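Local coordinates for protein O-methyltransferase (Bacillus halodurans, PDB 2GPY) that probably transfers a methyl group from S-adenosylmethionine to an oxygen of its substrate, as a putative metal-dependent O-methyltransferase with a Rossmann-like fold, at residues Ile132-Lys136 / Gly137-Arg141; Leu115-Gly118 / Glu119-Glu122. All blocks are in the same frame, centred on the assembly; numbering follows the deposited sequence.

Contact 1 (Ile132-Lys136 / Gly137-Arg141); sequences IDAAK and GQYRR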
ATOM      1  N   ILE B 132      -7.039  -4.195 -12.750  1.00 39.39           N
ATOM      2  CA  ILE B 132      -8.174  -4.892 -13.325  1.00 40.28           C
ATOM      3  C   ILE B 132      -9.387  -4.786 -12.401  1.00 40.56           C
ATOM      4  O   ILE B 132      -9.285  -4.308 -11.276  1.00 39.89           O
ATOM      5  CB  ILE B 132      -7.847  -6.374 -13.624  1.00 39.52           C
ATOM      6  CG1 ILE B 132      -7.354  -7.088 -12.357  1.00 39.51           C
ATOM      7  CG2 ILE B 132      -6.794  -6.479 -14.748  1.00 41.12           C
ATOM      8  CD1 ILE B 132      -6.961  -8.578 -12.581  1.00 39.87           C
ATOM      9  N   ASP B 133     -10.524  -5.260 -12.883  1.00 41.43           N
ATOM     10  CA  ASP B 133     -11.798  -4.981 -12.248  1.00 42.61           C
ATOM     11  C   ASP B 133     -12.544  -6.290 -12.073  1.00 43.28           C
ATOM     12  O   ASP B 133     -12.951  -6.930 -13.063  1.00 43.05           O
ATOM     13  CB  ASP B 133     -12.614  -4.004 -13.112  1.00 43.43           C
ATOM     14  CG  ASP B 133     -13.915  -3.553 -12.441  1.00 45.98           C
ATOM     15  OD1 ASP B 133     -14.422  -4.233 -11.518  1.00 44.41           O
ATOM     16  OD2 ASP B 133     -14.420  -2.484 -12.842  1.00 49.66           O
ATOM     17  N   ALA B 134     -12.724  -6.688 -10.812  1.00 43.74           N
ATOM     18  CA  ALA B 134     -13.449  -7.920 -10.495  1.00 44.84           C
ATOM     19  C   ALA B 134     -14.919  -7.872 -10.914  1.00 45.80           C
ATOM     20  O   ALA B 134     -15.604  -8.905 -10.876  1.00 46.59           O
ATOM     21  CB  ALA B 134     -13.326  -8.245  -9.017  1.00 44.15           C
ATOM     22  N   ALA B 135     -15.397  -6.687 -11.298  1.00 46.88           N
ATOM     23  CA  ALA B 135     -16.800  -6.494 -11.716  1.00 48.19           C
ATOM     24  C   ALA B 135     -16.985  -6.491 -13.237  1.00 48.64           C
ATOM     25  O   ALA B 135     -18.126  -6.519 -13.735  1.00 49.11           O
ATOM     26  CB  ALA B 135     -17.364  -5.206 -11.120  1.00 48.32           C
ATOM     27  N   LYS B 136     -15.879  -6.425 -13.976  1.00 48.55           N
ATOM     28  CA  LYS B 136     -15.921  -6.528 -15.452  1.00 48.23           C
ATOM     29  C   LYS B 136     -15.737  -7.986 -15.859  1.00 47.85           C
ATOM     30  O   LYS B 136     -15.235  -8.795 -15.083  1.00 48.05           O
ATOM     31  CB  LYS B 136     -14.871  -5.623 -16.113  1.00 47.95           C
ATOM     32  CG  LYS B 136     -15.164  -4.129 -15.964  1.00 48.57           C
ATOM     33  CD  LYS B 136     -14.089  -3.247 -16.597  1.00 48.60           C
ATOM     34  CE  LYS B 136     -14.005  -1.872 -15.881  1.00 53.99           C
ATOM     35  NZ  LYS B 136     -13.499  -0.729 -16.727  1.00 53.31           N
ATOM     36  N   GLY B 137     -16.190  -8.334 -17.062  1.00 47.60           N
ATOM     37  CA  GLY B 137     -16.157  -9.725 -17.518  1.00 45.95           C
ATOM     38  C   GLY B 137     -14.726 -10.185 -17.691  1.00 45.35           C
ATOM     39  O   GLY B 137     -13.816  -9.346 -17.874  1.00 46.56           O
ATOM     40  N   GLN B 138     -14.514 -11.499 -17.587  1.00 43.40           N
ATOM     41  CA  GLN B 138     -13.221 -12.115 -17.880  1.00 42.64           C
ATOM     42  C   GLN B 138     -12.104 -11.799 -16.873  1.00 41.58           C
ATOM     43  O   GLN B 138     -10.924 -11.975 -17.169  1.00 40.67           O
ATOM     44  CB  GLN B 138     -12.770 -11.759 -19.299  1.00 42.48           C
ATOM     45  CG  GLN B 138     -13.686 -12.363 -20.394  1.00 45.70           C
ATOM     46  CD  GLN B 138     -13.534 -11.643 -21.706  1.00 49.56           C
ATOM     47  OE1 GLN B 138     -13.664 -10.413 -21.784  1.00 51.32           O
ATOM     48  NE2 GLN B 138     -13.260 -12.403 -22.760  1.00 52.41           N
ATOM     49  N   TYR B 139     -12.495 -11.363 -15.680  1.00 41.05           N
ATOM     50  CA  TYR B 139     -11.557 -10.958 -14.630  1.00 40.22           C
ATOM     51  C   TYR B 139     -10.445 -12.010 -14.387  1.00 40.09           C
ATOM     52  O   TYR B 139      -9.265 -11.690 -14.376  1.00 38.63           O
ATOM     53  CB  TYR B 139     -12.348 -10.704 -13.339  1.00 41.12           C
ATOM     54  CG  TYR B 139     -11.528 -10.517 -12.085  1.00 41.70           C
ATOM     55  CD1 TYR B 139     -10.615  -9.471 -11.967  1.00 43.88           C
ATOM     56  CD2 TYR B 139     -11.695 -11.369 -10.998  1.00 44.31           C
ATOM     57  CE1 TYR B 139      -9.861  -9.294 -10.782  1.00 43.91           C
ATOM     58  CE2 TYR B 139     -10.977 -11.193  -9.822  1.00 44.10           C
ATOM     59  CZ  TYR B 139     -10.050 -10.173  -9.723  1.00 43.75           C
ATOM     60  OH  TYR B 139      -9.346 -10.024  -8.537  1.00 42.79           O
ATOM     61  N   ARG B 140     -10.836 -13.262 -14.214  1.00 39.72           N
ATOM     62  CA  ARG B 140      -9.864 -14.331 -13.939  1.00 40.53           C
ATOM     63  C   ARG B 140      -8.924 -14.581 -15.119  1.00 40.09           C
ATOM     64  O   ARG B 140      -7.729 -14.816 -14.922  1.00 40.43           O
ATOM     65  CB  ARG B 140     -10.581 -15.637 -13.682  1.00 40.77           C
ATOM     66  CG  ARG B 140     -11.161 -15.803 -12.334  1.00 43.39           C
ATOM     67  CD  ARG B 140     -10.762 -17.194 -11.869  1.00 48.07           C
ATOM     68  NE  ARG B 140     -11.855 -17.940 -11.263  1.00 51.57           N
ATOM     69  CZ  ARG B 140     -11.698 -19.065 -10.575  1.00 52.24           C
ATOM     70  NH1 ARG B 140     -10.485 -19.573 -10.384  1.00 53.55           N
ATOM     71  NH2 ARG B 140     -12.757 -19.676 -10.069  1.00 54.45           N
ATOM     72  N   ARG B 141      -9.476 -14.573 -16.334  1.00 38.88           N
ATOM     73  CA  ARG B 141      -8.665 -14.766 -17.536  1.00 38.31           C
ATOM     74  C   ARG B 141      -7.685 -13.612 -17.689  1.00 37.11           C
ATOM     75  O   ARG B 141      -6.529 -13.838 -18.041  1.00 35.94           O
ATOM     76  CB  ARG B 141      -9.530 -14.911 -18.802  1.00 38.18           C
ATOM     77  CG  ARG B 141     -10.355 -16.189 -18.829  1.00 41.93           C
ATOM     78  CD  ARG B 141     -10.949 -16.377 -20.201  1.00 46.57           C
ATOM     79  NE  ARG B 141     -10.129 -17.281 -21.006  1.00 51.38           N
ATOM     80  CZ  ARG B 141     -10.282 -17.467 -22.315  1.00 52.82           C
ATOM     81  NH1 ARG B 141     -11.210 -16.789 -22.991  1.00 52.80           N
ATOM     82  NH2 ARG B 141      -9.497 -18.327 -22.954  1.00 53.13           N
TER
HETATM   83  O   HOH W   1     -11.845  -7.754 -15.506  1.00 40.62           O

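Contact 2 (Leu115-Gly118 / Glu119-Glu122); sequences LQLG and EKLE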
ATOM      1  N   LEU B 115      -7.838 -10.147 -24.245  1.00 41.92           N
ATOM      2  CA  LEU B 115      -7.554 -11.586 -24.269  1.00 43.39           C
ATOM      3  C   LEU B 115      -6.946 -11.994 -25.601  1.00 44.06           C
ATOM      4  O   LEU B 115      -6.390 -13.073 -25.730  1.00 44.35           O
ATOM      5  CB  LEU B 115      -8.822 -12.377 -23.977  1.00 43.35           C
ATOM      6  CG  LEU B 115      -8.892 -13.170 -22.664  1.00 44.70           C
ATOM      7  CD1 LEU B 115      -8.071 -12.586 -21.508  1.00 42.69           C
ATOM      8  CD2 LEU B 115     -10.340 -13.371 -22.270  1.00 46.30           C
ATOM      9  N   GLN B 116      -7.038 -11.099 -26.581  1.00 45.15           N
ATOM     10  CA  GLN B 116      -6.448 -11.313 -27.890  1.00 46.09           C
ATOM     11  C   GLN B 116      -5.155 -10.512 -28.085  1.00 46.20           C
ATOM     12  O   GLN B 116      -4.486 -10.652 -29.121  1.00 46.00           O
ATOM     13  CB  GLN B 116      -7.475 -10.981 -28.977  1.00 46.57           C
ATOM     14  CG  GLN B 116      -8.731 -11.847 -28.861  1.00 49.05           C
ATOM     15  CD  GLN B 116      -9.593 -11.816 -30.096  1.00 50.81           C
ATOM     16  OE1 GLN B 116      -9.661 -12.800 -30.821  1.00 53.25           O
ATOM     17  NE2 GLN B 116     -10.246 -10.674 -30.360  1.00 51.62           N
ATOM     18  N   LEU B 117      -4.806  -9.698 -27.086  1.00 45.91           N
ATOM     19  CA  LEU B 117      -3.671  -8.765 -27.173  1.00 46.38           C
ATOM     20  C   LEU B 117      -2.445  -9.166 -26.358  1.00 46.67           C
ATOM     21  O   LEU B 117      -1.495  -8.390 -26.248  1.00 46.56           O
ATOM     22  CB  LEU B 117      -4.095  -7.348 -26.752  1.00 46.13           C
ATOM     23  CG  LEU B 117      -4.943  -6.503 -27.711  1.00 46.87           C
ATOM     24  CD1 LEU B 117      -5.073  -5.102 -27.174  1.00 47.45           C
ATOM     25  CD2 LEU B 117      -4.392  -6.482 -29.131  1.00 47.20           C
ATOM     26  N   GLY B 118      -2.464 -10.375 -25.799  1.00 47.10           N
ATOM     27  CA  GLY B 118      -1.362 -10.870 -24.971  1.00 47.73           C
ATOM     28  C   GLY B 118       0.002 -10.812 -25.647  1.00 48.10           C
ATOM     29  O   GLY B 118       0.971 -10.310 -25.064  1.00 47.89           O
ATOM     30  N   GLU B 119       0.073 -11.300 -26.885  1.00 48.32           N
ATOM     31  CA  GLU B 119       1.340 -11.383 -27.616  1.00 48.69           C
ATOM     32  C   GLU B 119       1.921 -10.001 -27.936  1.00 48.40           C
ATOM     33  O   GLU B 119       3.141  -9.827 -27.961  1.00 48.29           O
ATOM     34  CB  GLU B 119       1.186 -12.226 -28.892  1.00 49.23           C
ATOM     35  CG  GLU B 119       0.280 -13.459 -28.756  1.00 50.92           C
ATOM     36  CD  GLU B 119       1.014 -14.717 -28.305  1.00 53.65           C
ATOM     37  OE1 GLU B 119       1.645 -14.714 -27.217  1.00 55.06           O
ATOM     38  OE2 GLU B 119       0.947 -15.724 -29.048  1.00 55.34           O
ATOM     39  N   LYS B 120       1.042  -9.024 -28.161  1.00 48.21           N
ATOM     40  CA  LYS B 120       1.431  -7.633 -28.376  1.00 48.61           C
ATOM     41  C   LYS B 120       2.023  -7.060 -27.086  1.00 48.64           C
ATOM     42  O   LYS B 120       3.061  -6.393 -27.080  1.00 48.47           O
ATOM     43  CB  LYS B 120       0.190  -6.816 -28.755  1.00 48.74           C
ATOM     44  CG  LYS B 120       0.458  -5.381 -29.157  1.00 50.64           C
ATOM     45  CD  LYS B 120      -0.852  -4.618 -29.288  1.00 52.72           C
ATOM     46  CE  LYS B 120      -0.631  -3.171 -29.702  1.00 55.00           C
ATOM     47  NZ  LYS B 120      -0.574  -3.041 -31.196  1.00 56.38           N
ATOM     48  N   LEU B 121       1.349  -7.329 -25.984  1.00 48.20           N
ATOM     49  CA  LEU B 121       1.763  -6.756 -24.716  1.00 48.34           C
ATOM     50  C   LEU B 121       3.013  -7.390 -24.126  1.00 48.53           C
ATOM     51  O   LEU B 121       3.757  -6.726 -23.407  1.00 48.72           O
ATOM     52  CB  LEU B 121       0.579  -6.709 -23.756  1.00 48.12           C
ATOM     53  CG  LEU B 121      -0.075  -5.374 -24.154  1.00 48.38           C
ATOM     54  CD1 LEU B 121      -1.507  -5.481 -24.675  1.00 49.07           C
ATOM     55  CD2 LEU B 121       0.102  -4.342 -23.059  1.00 44.21           C
ATOM     56  N   GLU B 122       3.258  -8.655 -24.451  1.00 49.00           N
ATOM     57  CA  GLU B 122       4.493  -9.320 -24.058  1.00 49.71           C
ATOM     58  C   GLU B 122       5.713  -8.547 -24.533  1.00 49.66           C
ATOM     59  O   GLU B 122       6.766  -8.604 -23.900  1.00 50.53           O
ATOM     60  CB  GLU B 122       4.535 -10.748 -24.606  1.00 49.73           C
ATOM     61  CG  GLU B 122       3.914 -11.783 -23.686  1.00 51.31           C
ATOM     62  CD  GLU B 122       3.236 -12.915 -24.441  1.00 54.49           C
ATOM     63  OE1 GLU B 122       3.800 -13.391 -25.447  1.00 54.77           O
ATOM     64  OE2 GLU B 122       2.131 -13.331 -24.025  1.00 55.82           O
TER
HETATM   65  O   HOH W   2      -1.592  -9.762 -29.721  1.00 56.02           O

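Contact 1 (Ile132-Lys136 / Gly137-Arg141)
Ile132, near the end of strand 127-133, lays its CD1 methyl against the Tyr139 ring, 3.5 Å from CE1, and the two side chains cross at about a right angle. Its CG1 sits between the backbone N and the carbonyl carbon (chi1 56°), which swings the CG1-CD1 arm up to the ring, while the buried residue also touches Ile156 and Ser158 of the adjacent strand. At Asp133 the backbone O comes within 3.6 Å of Tyr139 CD1 and accepts a bond from a water 2.8 Å away; that water also makes a weak bond to Gly137 O. The carboxylate turns back on the chain: OD1 takes the amide N of Ala135 at 2.6 Å, an Asx turn, with the donor 38° out of the carboxylate plane. Ala134 puts its CA over one face of the ring, offset toward the rim, 3.6 Å from the centroid in a CH-pi contact, and its CB 3.9 Å from CE2. Lys136 N closes a type I turn onto Asp133 O at 3.1 Å, and the Lys136 side chain runs off, extended. From Lys136 a type II turn leads through Gly137 and Gln138, the N-cap residue, to Tyr139, whose CG, anti to the backbone N (chi1 169°), carries the ring back over the Asp133-Ala134 turn. With an alanine here, Ala134 CA and the Ile132 methyl would probably lose the ring they pack against, and Ser158 its hydroxyl partner. Ring packing thus holds the turn together, while its polar groups tie it to neighbouring loops and strands: Asp133 OD1 also accepts a hydrogen bond from Asn160 ND2, of a magnesium ligand, Lys136 NZ bonds Gly62 O, and Tyr139 OH is hydrogen-bonded to Ser158 OG.

Contact 2 (Leu115-Gly118 / Glu119-Glu122)
Leu117 and Leu121, one helical turn apart, form the close-packed side of this helix start. Leu121 CD1 comes within 3.8 Å of Leu117 CB and also lies 3.3 Å from Leu117 O, so one methyl covers both the side-chain root and the carbonyl of the N-cap residue. That same carbonyl accepts the Leu121 amide N at 3.0 Å, nearly in line with the C=O (C=O...N angle 161°), and the next bond runs from Glu122 N to Gly118 O at 2.9 Å. Beneath, Leu121 is buried against Val82 and Ile84 of strand 80-85 and Leu110 of strand 107-111, and Leu117 reaches Ile84 as well as Tyr146 of helix 139-146.

The outer side is looser. Leu117 and Lys120 lie side by side, pointing the same way, but their nearest side-chain atoms, Leu117 CD2 and Lys120 CD, are 4.0 Å apart. With its CG anti to the backbone N (chi1 -174°), the lysine extends its aliphatic carbons beside the leucine before bending at its last torsion, and its side chain also touches Leu110. A water sits at this edge, donating to Gln116 O and accepting from Lys120 N, each at 3.1 Å, and thereby bridges the loop to the first turn. The exposed carboxylates of Glu119 and Glu122 approach to 3.1 Å between their OE1 atoms; two acceptors so near would probably repel each other if both are charged. Glu122, its chain bent at chi2, also brings OE2 near Gly118 O, again two acceptors lying close without a bond.

Altogether this is a short helix that starts after Leu117 at the N-cap position, following strand 107-111, its apolar side laid on the parallel part of a Rossmann-like methyltransferase sheet and its charged side turned outward.

How the contacts relate
From the N terminus, the chain leaves edge strand 107-111 and reaches contact 2, where the loop ending at Leu117 turns directly into helix 118-122. It then enters strand 127-133, after which contact 1 closes the tight loop 134-138 between that strand and helix 139-146. The two lie in series along the chain, neither enclosing nor crossing the other, with centres about 16 Å apart. They nevertheless meet in space: Leu115 of contact 2 packs on Gln138 and Arg141 of contact 1, its CD2 lying 3.6 Å from Arg141 NH1, so the connection after strand 107-111 packs against the one after strand 127-133.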